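Local coordinates for protein anthranilate-CoA ligase (Stigmatella aurantiaca, PDB 4WV3) that belongs to the ANL superfamily of AMP-binding enzymes, pairing a large N-terminal region with a smaller C-terminal domain, at residues Leu65-Ser70 against Ile112-Phe117; Asp105-Val110 against Leu128-His133. All coordinates share one frame; numbering follows the deposited sequence.

Contact 1 (Leu65-Ser70 against Ile112-Phe117); sequences LLTLDS and IVHQEF
Ile112 meets the first segment in two ways. Its carbonyl O takes the N-H of Leu66 at 2.8 Å, a nearly straight bond (163° at the hydrogen), and its CG2 branch sits 4.1 Å from CD1 of Leu65, the two side chains passing each other at a slant. Both residues lie on the sheet face packed by helix 71-83, where each reaches Ser76. Val113 turns to the other face and runs alongside Leu66, pointing the same way, with CG2 4.2 Å from Leu66 CD2; Leu118 and Ile121 of helix 118-122 pack against this pair. The backbone N of His114 then returns a bond to Leu66 O at 3.1 Å, the donor tilted somewhat from the carbonyl plane. These two bonds join strands 62-66 and 110-114, neighbours in register within a five-stranded parallel alpha/beta sheet, and past them both chains leave the sheet at the C-terminal ends of the strands. There the His114 side chain stands at about a right angle to Thr67, its CB 3.4 Å from Thr67 OG1. With CG anti to the backbone N (chi1 -168°), the imidazole offers a face to Leu68, whose CD1 makes a CH-pi contact 4.3 Å from the ring centroid and only 9° off the normal. The backbone N-H of Glu116 reaches ND1 of His114 at 3.3 Å from a direction tilted out of the imidazole plane, and probably helps set the rotation of the ring. Glu116 lays its CG over a face of the Phe117 ring, and its OE1 crosses CD1 of Leu68 at about a right angle. Phe117 ends the segment with its ring edge toward Leu68: CZ lies 3.6 Å from Leu68 CD2, while CE2 nears the CA of Thr67 and CB faces Leu66 CD2.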
ATOM      1  N   LEU A  65      16.577   0.006  -4.809  1.00 18.07           N
ATOM      2  CA  LEU A  65      15.813  -0.723  -5.813  1.00 15.34           C
ATOM      3  C   LEU A  65      14.711   0.162  -6.388  1.00 16.54           C
ATOM      4  O   LEU A  65      13.638   0.296  -5.798  1.00 20.72           O
ATOM      5  CB  LEU A  65      15.216  -1.998  -5.212  1.00 12.14           C
ATOM      6  CG  LEU A  65      14.382  -2.882  -6.142  1.00 15.50           C
ATOM      7  CD1 LEU A  65      15.164  -3.230  -7.398  1.00 18.83           C
ATOM      8  CD2 LEU A  65      13.936  -4.146  -5.420  1.00  9.66           C
ATOM      9  N   LEU A  66      14.986   0.766  -7.539  1.00 15.03           N
ATOM     10  CA  LEU A  66      14.036   1.671  -8.176  1.00 18.40           C
ATOM     11  C   LEU A  66      13.708   1.224  -9.599  1.00 19.91           C
ATOM     12  O   LEU A  66      14.327   1.675 -10.562  1.00 17.94           O
ATOM     13  CB  LEU A  66      14.585   3.099  -8.185  1.00 15.62           C
ATOM     14  CG  LEU A  66      13.685   4.192  -8.767  1.00 18.75           C
ATOM     15  CD1 LEU A  66      12.381   4.283  -7.994  1.00 17.92           C
ATOM     16  CD2 LEU A  66      14.405   5.529  -8.775  1.00 14.95           C
ATOM     17  N   THR A  67      12.732   0.332  -9.724  1.00 19.08           N
ATOM     18  CA  THR A  67      12.315  -0.151 -11.037  1.00 20.53           C
ATOM     19  C   THR A  67      10.849  -0.570 -11.048  1.00 17.41           C
ATOM     20  O   THR A  67      10.204  -0.639 -10.002  1.00 18.21           O
ATOM     21  CB  THR A  67      13.200  -1.319 -11.524  1.00 14.25           C
ATOM     22  OG1 THR A  67      12.741  -1.766 -12.805  1.00 27.92           O
ATOM     23  CG2 THR A  67      13.154  -2.476 -10.540  1.00 12.56           C
ATOM     24  N   LEU A  68      10.332  -0.842 -12.242  1.00 22.40           N
ATOM     25  CA  LEU A  68       8.934  -1.216 -12.419  1.00 20.71           C
ATOM     26  C   LEU A  68       8.636  -2.581 -11.810  1.00 18.56           C
ATOM     27  O   LEU A  68       9.546  -3.381 -11.588  1.00 17.21           O
ATOM     28  CB  LEU A  68       8.587  -1.238 -13.908  1.00 26.14           C
ATOM     29  CG  LEU A  68       8.971   0.001 -14.721  1.00 26.85           C
ATOM     30  CD1 LEU A  68       8.741  -0.239 -16.205  1.00 24.27           C
ATOM     31  CD2 LEU A  68       8.191   1.215 -14.245  1.00 32.84           C
ATOM     32  N   ASP A  69       7.359  -2.841 -11.536  1.00 21.29           N
ATOM     33  CA  ASP A  69       6.926  -4.162 -11.094  1.00 16.06           C
ATOM     34  C   ASP A  69       7.346  -5.122 -12.197  1.00 14.79           C
ATOM     35  O   ASP A  69       6.838  -5.057 -13.316  1.00 15.60           O
ATOM     36  CB  ASP A  69       5.420  -4.188 -10.830  1.00 13.38           C
ATOM     37  CG  ASP A  69       5.063  -3.717  -9.434  1.00 18.05           C
ATOM     38  OD1 ASP A  69       5.863  -2.970  -8.833  1.00 20.84           O
ATOM     39  OD2 ASP A  69       3.980  -4.097  -8.937  1.00 19.03           O
ATOM     40  N   SER A  70       8.282  -6.006 -11.876  1.00 16.90           N
ATOM     41  CA  SER A  70       8.871  -6.881 -12.878  1.00 17.20           C
ATOM     42  C   SER A  70       9.595  -8.054 -12.233  1.00 19.26           C
ATOM     43  O   SER A  70       9.703  -8.139 -11.009  1.00 16.06           O
ATOM     44  CB  SER A  70       9.826  -6.138 -13.812  1.00 16.61           C
ATOM     45  OG  SER A  70      10.844  -5.482 -13.072  1.00 25.75           O
ATOM     46  N   ILE A 112      19.988  -0.192  -8.011  1.00 21.78           N
ATOM     47  CA  ILE A 112      19.430  -0.943  -9.128  1.00 17.20           C
ATOM     48  C   ILE A 112      18.233  -0.179  -9.683  1.00 18.72           C
ATOM     49  O   ILE A 112      17.188  -0.093  -9.040  1.00 21.57           O
ATOM     50  CB  ILE A 112      18.998  -2.355  -8.702  1.00 13.59           C
ATOM     51  CG1 ILE A 112      20.179  -3.105  -8.082  1.00 16.29           C
ATOM     52  CG2 ILE A 112      18.442  -3.120  -9.891  1.00 15.74           C
ATOM     53  CD1 ILE A 112      19.830  -4.485  -7.578  1.00 19.02           C
ATOM     54  N   VAL A 113      18.395   0.382 -10.876  1.00 18.25           N
ATOM     55  CA  VAL A 113      17.387   1.274 -11.436  1.00 21.86           C
ATOM     56  C   VAL A 113      17.014   0.881 -12.867  1.00 23.96           C
ATOM     57  O   VAL A 113      17.838   0.351 -13.611  1.00 20.02           O
ATOM     58  CB  VAL A 113      17.872   2.748 -11.389  1.00 16.19           C
ATOM     59  CG1 VAL A 113      19.072   2.950 -12.306  1.00 16.57           C
ATOM     60  CG2 VAL A 113      16.747   3.711 -11.742  1.00 20.30           C
ATOM     61  N   HIS A 114      15.759   1.121 -13.239  1.00 22.85           N
ATOM     62  CA  HIS A 114      15.328   0.922 -14.616  1.00 25.69           C
ATOM     63  C   HIS A 114      15.815   2.090 -15.468  1.00 27.50           C
ATOM     64  O   HIS A 114      16.070   3.177 -14.950  1.00 28.95           O
ATOM     65  CB  HIS A 114      13.806   0.796 -14.698  1.00 28.09           C
ATOM     66  CG  HIS A 114      13.314   0.303 -16.023  1.00 29.49           C
ATOM     67  ND1 HIS A 114      12.925   1.152 -17.036  1.00 28.89           N
ATOM     68  CD2 HIS A 114      13.155  -0.953 -16.503  1.00 20.29           C
ATOM     69  CE1 HIS A 114      12.544   0.441 -18.083  1.00 31.58           C
ATOM     70  NE2 HIS A 114      12.675  -0.839 -17.785  1.00 33.66           N
ATOM     71  N   GLN A 115      15.940   1.866 -16.772  1.00 31.34           N
ATOM     72  CA  GLN A 115      16.513   2.865 -17.668  1.00 28.53           C
ATOM     73  C   GLN A 115      15.671   4.138 -17.799  1.00 27.49           C
ATOM     74  O   GLN A 115      16.201   5.205 -18.105  1.00 33.15           O
ATOM     75  CB  GLN A 115      16.776   2.262 -19.052  1.00 24.47           C
ATOM     76  CG  GLN A 115      15.520   1.853 -19.807  1.00 40.89           C
ATOM     77  CD  GLN A 115      15.829   1.252 -21.166  1.00 47.85           C
ATOM     78  OE1 GLN A 115      16.952   0.821 -21.427  1.00 50.36           O
ATOM     79  NE2 GLN A 115      14.830   1.223 -22.041  1.00 45.00           N
ATOM     80  N   GLU A 116      14.367   4.030 -17.563  1.00 25.29           N
ATOM     81  CA  GLU A 116      13.477   5.175 -17.751  1.00 32.19           C
ATOM     82  C   GLU A 116      13.509   6.129 -16.559  1.00 32.65           C
ATOM     83  O   GLU A 116      12.942   7.223 -16.609  1.00 30.73           O
ATOM     84  CB  GLU A 116      12.044   4.717 -18.035  1.00 28.95           C
ATOM     85  CG  GLU A 116      11.260   4.301 -16.806  1.00 31.08           C
ATOM     86  CD  GLU A 116       9.776   4.159 -17.092  1.00 45.77           C
ATOM     87  OE1 GLU A 116       9.373   3.149 -17.713  1.00 38.88           O
ATOM     88  OE2 GLU A 116       9.012   5.067 -16.701  1.00 40.47           O
ATOM     89  N   PHE A 117      14.180   5.704 -15.494  1.00 32.11           N
ATOM     90  CA  PHE A 117      14.354   6.525 -14.302  1.00 31.58           C
ATOM     91  C   PHE A 117      15.811   6.963 -14.190  1.00 32.77           C
ATOM     92  O   PHE A 117      16.168   7.770 -13.331  1.00 33.74           O
ATOM     93  CB  PHE A 117      13.956   5.736 -13.053  1.00 27.17           C
ATOM     94  CG  PHE A 117      12.570   5.163 -13.111  1.00 23.14           C
ATOM     95  CD1 PHE A 117      11.487   5.963 -13.434  1.00 26.01           C
ATOM     96  CD2 PHE A 117      12.352   3.821 -12.850  1.00 23.45           C
ATOM     97  CE1 PHE A 117      10.210   5.436 -13.488  1.00 20.87           C
ATOM     98  CE2 PHE A 117      11.080   3.287 -12.904  1.00 27.71           C
ATOM     99  CZ  PHE A 117      10.008   4.096 -13.224  1.00 26.19           C
TER

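Contact 2 (Asp105-Val110 against Leu128-His133); sequences DCRARV and LPMLEH
Arg109 and Glu132 run side by side and point the same way, but their flat ends are turned almost square to each other, the guanidinium and carboxylate planes 84° apart. Glu132 OE2 comes to the guanidinium edge, near its plane, and makes a long salt bridge of 3.6 Å to Arg109 NH2, with NE about as far away. That NH2 also donates to the carbonyl of Leu55, giving the arginine a second partner. Arg109 NH2 lies near the edge of the His133 ring at CE1 as well, and CG2 of Val110 approaches ND1 of that ring to 4.2 Å. The backbone beneath is gripped at one atom: Arg109 O accepts both Glu132 N at 2.8 Å and His133 N at 3.1 Å. Leu131 brings CD1 to within 3.5 Å of this same oxygen. Here two loops, one following helix 96-105 and the other following helix 118-122, run into neighbouring parallel strands, 110-114 and 133-137, and Val110 with His133 is their first beta bridge. A Schellman motif closes helix 96-105, with Arg107 at its positive-phi C-prime position. The Arg107 side chain bends at chi3 (87°) and presents a face of its guanidinium to Met130, whose CG lies 3.4 Å above the guanidinium plane, nearer the border of the group than its centre. Met130 in turn is folded at both chi2 and chi3, which curls its SD and CE around the end of Arg107; its CE also lies 4.1 Å from Arg109 CG, one methyl thus touching both arginines. Both arginines also touch a crystal neighbour, and lattice contacts may influence either side-chain end.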
ATOM      1  N   ASP A 105      19.967   9.350   2.584  1.00 14.38           N
ATOM      2  CA  ASP A 105      19.514   9.018   3.931  1.00 17.16           C
ATOM      3  C   ASP A 105      19.816   7.568   4.303  1.00 16.74           C
ATOM      4  O   ASP A 105      20.004   7.249   5.476  1.00 18.19           O
ATOM      5  CB  ASP A 105      18.018   9.309   4.075  1.00 17.12           C
ATOM      6  CG  ASP A 105      17.524   9.149   5.499  1.00 18.76           C
ATOM      7  OD1 ASP A 105      17.906   9.968   6.361  1.00 15.19           O
ATOM      8  OD2 ASP A 105      16.740   8.210   5.752  1.00 20.79           O
ATOM      9  N   CYS A 106      19.868   6.692   3.303  1.00 17.56           N
ATOM     10  CA  CYS A 106      20.155   5.283   3.554  1.00 18.77           C
ATOM     11  C   CYS A 106      21.587   4.907   3.169  1.00 22.27           C
ATOM     12  O   CYS A 106      21.982   3.746   3.288  1.00 26.54           O
ATOM     13  CB  CYS A 106      19.146   4.380   2.837  1.00 20.07           C
ATOM     14  SG  CYS A 106      19.231   4.409   1.031  1.00 24.63           S
ATOM     15  N   ARG A 107      22.353   5.899   2.717  1.00 17.10           N
ATOM     16  CA  ARG A 107      23.757   5.716   2.343  1.00 21.16           C
ATOM     17  C   ARG A 107      23.966   4.592   1.332  1.00 19.27           C
ATOM     18  O   ARG A 107      24.923   3.825   1.438  1.00 24.69           O
ATOM     19  CB  ARG A 107      24.625   5.464   3.581  1.00 18.61           C
ATOM     20  CG  ARG A 107      24.494   6.513   4.671  1.00 20.80           C
ATOM     21  CD  ARG A 107      25.527   6.301   5.771  1.00 20.63           C
ATOM     22  NE  ARG A 107      26.796   6.961   5.474  1.00 32.96           N
ATOM     23  CZ  ARG A 107      27.833   6.369   4.889  1.00 28.07           C
ATOM     24  NH1 ARG A 107      27.761   5.094   4.534  1.00 30.12           N
ATOM     25  NH2 ARG A 107      28.945   7.056   4.663  1.00 30.01           N
ATOM     26  N   ALA A 108      23.070   4.499   0.356  1.00 18.18           N
ATOM     27  CA  ALA A 108      23.121   3.433  -0.639  1.00 14.37           C
ATOM     28  C   ALA A 108      24.393   3.487  -1.481  1.00 15.10           C
ATOM     29  O   ALA A 108      24.648   4.470  -2.176  1.00 16.14           O
ATOM     30  CB  ALA A 108      21.891   3.485  -1.532  1.00 14.39           C
ATOM     31  N   ARG A 109      25.189   2.424  -1.411  1.00 13.55           N
ATOM     32  CA  ARG A 109      26.397   2.318  -2.221  1.00 18.95           C
ATOM     33  C   ARG A 109      26.064   1.839  -3.630  1.00 22.17           C
ATOM     34  O   ARG A 109      26.731   2.207  -4.597  1.00 20.93           O
ATOM     35  CB  ARG A 109      27.398   1.358  -1.579  1.00 17.24           C
ATOM     36  CG  ARG A 109      28.089   1.894  -0.336  1.00 17.02           C
ATOM     37  CD  ARG A 109      29.160   0.927   0.160  1.00 23.71           C
ATOM     38  NE  ARG A 109      30.209   0.700  -0.832  1.00 35.06           N
ATOM     39  CZ  ARG A 109      30.286  -0.371  -1.616  1.00 27.69           C
ATOM     40  NH1 ARG A 109      29.373  -1.331  -1.527  1.00 19.11           N
ATOM     41  NH2 ARG A 109      31.276  -0.485  -2.490  1.00 23.30           N
ATOM     42  N   VAL A 110      25.030   1.010  -3.735  1.00 18.40           N
ATOM     43  CA  VAL A 110      24.625   0.446  -5.017  1.00 13.91           C
ATOM     44  C   VAL A 110      23.154   0.736  -5.296  1.00 16.28           C
ATOM     45  O   VAL A 110      22.307   0.602  -4.413  1.00 18.85           O
ATOM     46  CB  VAL A 110      24.867  -1.079  -5.057  1.00 10.58           C
ATOM     47  CG1 VAL A 110      24.433  -1.657  -6.394  1.00 17.75           C
ATOM     48  CG2 VAL A 110      26.331  -1.394  -4.791  1.00 12.02           C
ATOM     49  N   LEU A 128      25.502  12.524  -4.350  1.00 29.68           N
ATOM     50  CA  LEU A 128      25.472  11.225  -3.688  1.00 23.94           C
ATOM     51  C   LEU A 128      26.879  10.645  -3.589  1.00 26.54           C
ATOM     52  O   LEU A 128      27.282   9.837  -4.426  1.00 22.05           O
ATOM     53  CB  LEU A 128      24.555  10.265  -4.443  1.00 20.73           C
ATOM     54  CG  LEU A 128      23.105  10.734  -4.583  1.00 24.49           C
ATOM     55  CD1 LEU A 128      22.308   9.766  -5.437  1.00 23.19           C
ATOM     56  CD2 LEU A 128      22.464  10.904  -3.213  1.00 20.59           C
ATOM     57  N   PRO A 129      27.628  11.057  -2.556  1.00 29.54           N
ATOM     58  CA  PRO A 129      29.035  10.683  -2.379  1.00 28.79           C
ATOM     59  C   PRO A 129      29.229   9.199  -2.081  1.00 25.10           C
ATOM     60  O   PRO A 129      30.304   8.661  -2.345  1.00 25.80           O
ATOM     61  CB  PRO A 129      29.469  11.523  -1.173  1.00 32.65           C
ATOM     62  CG  PRO A 129      28.212  11.765  -0.415  1.00 28.18           C
ATOM     63  CD  PRO A 129      27.141  11.907  -1.456  1.00 32.34           C
ATOM     64  N   MET A 130      28.204   8.549  -1.541  1.00 27.32           N
ATOM     65  CA  MET A 130      28.308   7.137  -1.188  1.00 22.73           C
ATOM     66  C   MET A 130      27.929   6.213  -2.341  1.00 23.23           C
ATOM     67  O   MET A 130      28.363   5.062  -2.391  1.00 21.47           O
ATOM     68  CB  MET A 130      27.453   6.822   0.044  1.00 25.78           C
ATOM     69  CG  MET A 130      27.968   7.444   1.331  1.00 26.31           C
ATOM     70  SD  MET A 130      29.679   6.994   1.682  1.00 51.33           S
ATOM     71  CE  MET A 130      29.574   5.204   1.664  1.00 31.92           C
ATOM     72  N   LEU A 131      27.120   6.720  -3.266  1.00 22.41           N
ATOM     73  CA  LEU A 131      26.675   5.924  -4.405  1.00 22.30           C
ATOM     74  C   LEU A 131      27.830   5.644  -5.363  1.00 23.36           C
ATOM     75  O   LEU A 131      28.321   6.549  -6.035  1.00 21.97           O
ATOM     76  CB  LEU A 131      25.531   6.627  -5.141  1.00 17.61           C
ATOM     77  CG  LEU A 131      24.846   5.824  -6.249  1.00 27.78           C
ATOM     78  CD1 LEU A 131      24.360   4.482  -5.720  1.00 11.97           C
ATOM     79  CD2 LEU A 131      23.692   6.611  -6.851  1.00 17.51           C
ATOM     80  N   GLU A 132      28.259   4.387  -5.419  1.00 24.23           N
ATOM     81  CA  GLU A 132      29.388   4.001  -6.262  1.00 31.10           C
ATOM     82  C   GLU A 132      28.960   3.303  -7.550  1.00 25.17           C
ATOM     83  O   GLU A 132      29.428   3.648  -8.636  1.00 26.00           O
ATOM     84  CB  GLU A 132      30.360   3.104  -5.491  1.00 28.59           C
ATOM     85  CG  GLU A 132      31.046   3.781  -4.316  1.00 36.52           C
ATOM     86  CD  GLU A 132      32.258   3.007  -3.833  1.00 43.51           C
ATOM     87  OE1 GLU A 132      33.010   2.487  -4.684  1.00 44.75           O
ATOM     88  OE2 GLU A 132      32.456   2.913  -2.603  1.00 42.61           O
ATOM     89  N   HIS A 133      28.074   2.321  -7.428  1.00 22.07           N
ATOM     90  CA  HIS A 133      27.685   1.508  -8.574  1.00 23.86           C
ATOM     91  C   HIS A 133      26.200   1.618  -8.902  1.00 20.92           C
ATOM     92  O   HIS A 133      25.344   1.414  -8.043  1.00 22.12           O
ATOM     93  CB  HIS A 133      28.058   0.043  -8.339  1.00 18.41           C
ATOM     94  CG  HIS A 133      29.501  -0.165  -8.005  1.00 21.47           C
ATOM     95  ND1 HIS A 133      29.930  -0.519  -6.743  1.00 20.35           N
ATOM     96  CD2 HIS A 133      30.617  -0.063  -8.766  1.00 15.66           C
ATOM     97  CE1 HIS A 133      31.247  -0.630  -6.743  1.00 21.60           C
ATOM     98  NE2 HIS A 133      31.688  -0.358  -7.958  1.00 20.98           N
TER

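In the fold
The two contacts sit at opposite ends of strand 110-114, their centres 16 Å apart. Contact 2 marks where that strand starts, beside strand 133-137; contact 1 marks where it finishes, beside strand 62-66 on its other flank. Val113 also bonds through its backbone to Val135 and Ile137, so the central strand ties the three together. The segments alternate along the chain because 105-110 and 112-117 adjoin, the first pairing with a later segment and the second with an earlier one. The pocket holding 5'-o-[(s)-[(2-aminobenzoyl)oxy](hydroxy)phosphoryl]adenosine is built from residues between 175 and 506, so neither contact lines it. Contact 1 lies about 18 Å from the chain's centre, contact 2 about 26 Å (centre to centre).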